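PDB 1WDI: hypothetical protein TT0907 from Thermus thermophilus, which probably transfers and isomerises the ribose moiety of S-adenosylmethionine onto preQ1-modified tRNA, giving epoxyqueuosine in the queuosine pathway. Local coordinates for residues Arg28-Tyr33 / Tyr325-Ala330. Numbering follows the deposited sequence.
Sequences RLMVVY and YRLAVA
Met30 meets the helix segment 325-330 end-on, its terminal methyl CE resting on the backbone of Ala328. The closest approach is Met30 CE to Ala328 CA, 3.5 Å, and Ala328 CB lies almost as near to the same methyl, at 3.6 Å. With only a methyl on Ala328, the thioether tip lies against the helix main chain, 3.6 Å from Ala328 N to Met30 CE. The reach follows from the torsions: CG stands anti to the backbone N (chi1 178°) and SD continues the extended course, so the chain leaves the strand almost straight, and the bend comes about the CG-SD bond (chi3 -80°), which sets the final direction of CE. Leu327 closes in on that methyl from the preceding helix position; its CB points toward the strand, and Leu327 CD2 stands 4.1 Å from Met30 CE. Three residues carry the contact, which is apolar, has no hydrogen bond across it and buries 120 Å² over both sides. In the fold, this is helix-on-sheet packing: helix 318-330 lies against a face of the large mixed sheet, where strand 28-32 runs between strand 40-44, antiparallel to it, and strand 341-344, parallel to it. Met30 CA and Ala328 CA, 7.7 Å apart, are the closest CA pair of the two segments, a gap spanned by the methionine. Leu327 also reaches Val40 and His42 of strand 40-44, while Met30 touches Tyr333 and Ala328 touches Phe301. Beyond the apolar patch, Arg28 NH1 donates a hydrogen bond to the backbone O of Glu331, just past the helix segment.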
loop_
_atom_site.group_PDB
_atom_site.type_symbol
_atom_site.label_atom_id
_atom_site.label_comp_id
_atom_site.label_asym_id
_atom_site.label_seq_id
_atom_site.Cartn_x
_atom_site.Cartn_y
_atom_site.Cartn_z
ATOM N N ARG A 28 17.080 9.121 -3.398
ATOM C CA ARG A 28 17.993 8.251 -4.127
ATOM C C ARG A 28 17.295 6.983 -4.615
ATOM O O ARG A 28 16.277 6.566 -4.061
ATOM C CB ARG A 28 19.195 7.894 -3.249
ATOM C CG ARG A 28 20.015 9.115 -2.826
ATOM C CD ARG A 28 21.206 8.723 -1.974
ATOM N NE ARG A 28 22.132 7.873 -2.716
ATOM C CZ ARG A 28 23.246 7.361 -2.207
ATOM N NH1 ARG A 28 23.580 7.615 -0.948
ATOM N NH2 ARG A 28 24.020 6.588 -2.954
ATOM N N LEU A 29 17.839 6.388 -5.672
ATOM C CA LEU A 29 17.283 5.169 -6.235
ATOM C C LEU A 29 18.406 4.181 -6.521
ATOM O O LEU A 29 19.306 4.464 -7.317
ATOM C CB LEU A 29 16.530 5.469 -7.542
ATOM C CG LEU A 29 16.057 4.254 -8.346
ATOM C CD1 LEU A 29 14.974 3.503 -7.558
ATOM C CD2 LEU A 29 15.517 4.697 -9.698
ATOM N N MET A 30 18.368 3.031 -5.856
ATOM C CA MET A 30 19.378 2.015 -6.100
ATOM C C MET A 30 18.782 1.036 -7.096
ATOM O O MET A 30 17.738 0.433 -6.834
ATOM C CB MET A 30 19.757 1.262 -4.812
ATOM C CG MET A 30 20.784 0.160 -5.059
ATOM S SD MET A 30 21.117 -0.952 -3.649
ATOM C CE MET A 30 22.215 0.063 -2.719
ATOM N N VAL A 31 19.428 0.895 -8.249
ATOM C CA VAL A 31 18.954 -0.043 -9.256
ATOM C C VAL A 31 19.798 -1.310 -9.127
ATOM O O VAL A 31 21.028 -1.247 -9.188
ATOM C CB VAL A 31 19.118 0.523 -10.685
ATOM C CG1 VAL A 31 18.592 -0.491 -11.708
ATOM C CG2 VAL A 31 18.366 1.859 -10.814
ATOM N N VAL A 32 19.148 -2.452 -8.924
ATOM C CA VAL A 32 19.877 -3.715 -8.809
ATOM C C VAL A 32 19.229 -4.760 -9.716
ATOM O O VAL A 32 18.015 -4.759 -9.906
ATOM C CB VAL A 32 19.907 -4.214 -7.336
ATOM C CG1 VAL A 32 18.499 -4.415 -6.823
ATOM C CG2 VAL A 32 20.704 -5.516 -7.236
ATOM N N TYR A 33 20.039 -5.646 -10.286
ATOM C CA TYR A 33 19.521 -6.664 -11.197
ATOM C C TYR A 33 19.379 -8.070 -10.605
ATOM O O TYR A 33 20.260 -8.535 -9.880
ATOM C CB TYR A 33 20.395 -6.709 -12.450
ATOM C CG TYR A 33 20.473 -5.379 -13.165
ATOM C CD1 TYR A 33 21.301 -4.361 -12.694
ATOM C CD2 TYR A 33 19.685 -5.120 -14.289
ATOM C CE1 TYR A 33 21.341 -3.116 -13.321
ATOM C CE2 TYR A 33 19.716 -3.876 -14.923
ATOM C CZ TYR A 33 20.546 -2.879 -14.430
ATOM O OH TYR A 33 20.568 -1.639 -15.032
ATOM N N TYR A 325 21.380 -4.538 0.447
ATOM C CA TYR A 325 20.984 -3.763 1.619
ATOM C C TYR A 325 22.202 -3.300 2.410
ATOM O O TYR A 325 22.226 -2.186 2.927
ATOM C CB TYR A 325 20.051 -4.577 2.521
ATOM C CG TYR A 325 18.582 -4.329 2.243
ATOM C CD1 TYR A 325 17.998 -4.730 1.043
ATOM C CD2 TYR A 325 17.783 -3.674 3.176
ATOM C CE1 TYR A 325 16.644 -4.482 0.781
ATOM C CE2 TYR A 325 16.440 -3.418 2.926
ATOM C CZ TYR A 325 15.876 -3.825 1.729
ATOM O OH TYR A 325 14.540 -3.567 1.487
ATOM N N ARG A 326 23.215 -4.154 2.502
ATOM C CA ARG A 326 24.431 -3.783 3.217
ATOM C C ARG A 326 25.092 -2.645 2.444
ATOM O O ARG A 326 25.600 -1.698 3.036
ATOM C CB ARG A 326 25.374 -4.984 3.319
ATOM C CG ARG A 326 25.781 -5.321 4.741
ATOM C CD ARG A 326 25.637 -6.811 5.019
ATOM N NE ARG A 326 26.417 -7.622 4.089
ATOM C CZ ARG A 326 26.071 -8.846 3.714
ATOM N NH1 ARG A 326 24.958 -9.393 4.196
ATOM N NH2 ARG A 326 26.820 -9.515 2.849
ATOM N N LEU A 327 25.068 -2.735 1.118
ATOM C CA LEU A 327 25.647 -1.695 0.274
ATOM C C LEU A 327 24.881 -0.391 0.492
ATOM O O LEU A 327 25.479 0.675 0.622
ATOM C CB LEU A 327 25.574 -2.086 -1.210
ATOM C CG LEU A 327 26.141 -1.043 -2.191
ATOM C CD1 LEU A 327 27.645 -0.897 -1.947
ATOM C CD2 LEU A 327 25.880 -1.458 -3.642
ATOM N N ALA A 328 23.554 -0.482 0.529
ATOM C CA ALA A 328 22.704 0.689 0.737
ATOM C C ALA A 328 23.077 1.365 2.049
ATOM O O ALA A 328 23.192 2.595 2.120
ATOM C CB ALA A 328 21.237 0.281 0.759
ATOM N N VAL A 329 23.257 0.561 3.091
ATOM C CA VAL A 329 23.639 1.100 4.389
ATOM C C VAL A 329 24.992 1.811 4.265
ATOM O O VAL A 329 25.127 2.977 4.629
ATOM C CB VAL A 329 23.762 -0.016 5.453
ATOM C CG1 VAL A 329 24.368 0.554 6.741
ATOM C CG2 VAL A 329 22.389 -0.612 5.741
ATOM N N ALA A 330 25.984 1.102 3.734
ATOM C CA ALA A 330 27.327 1.654 3.567
ATOM C C ALA A 330 27.363 2.909 2.693
ATOM O O ALA A 330 28.198 3.789 2.904
ATOM C CB ALA A 330 28.252 0.591 2.987
#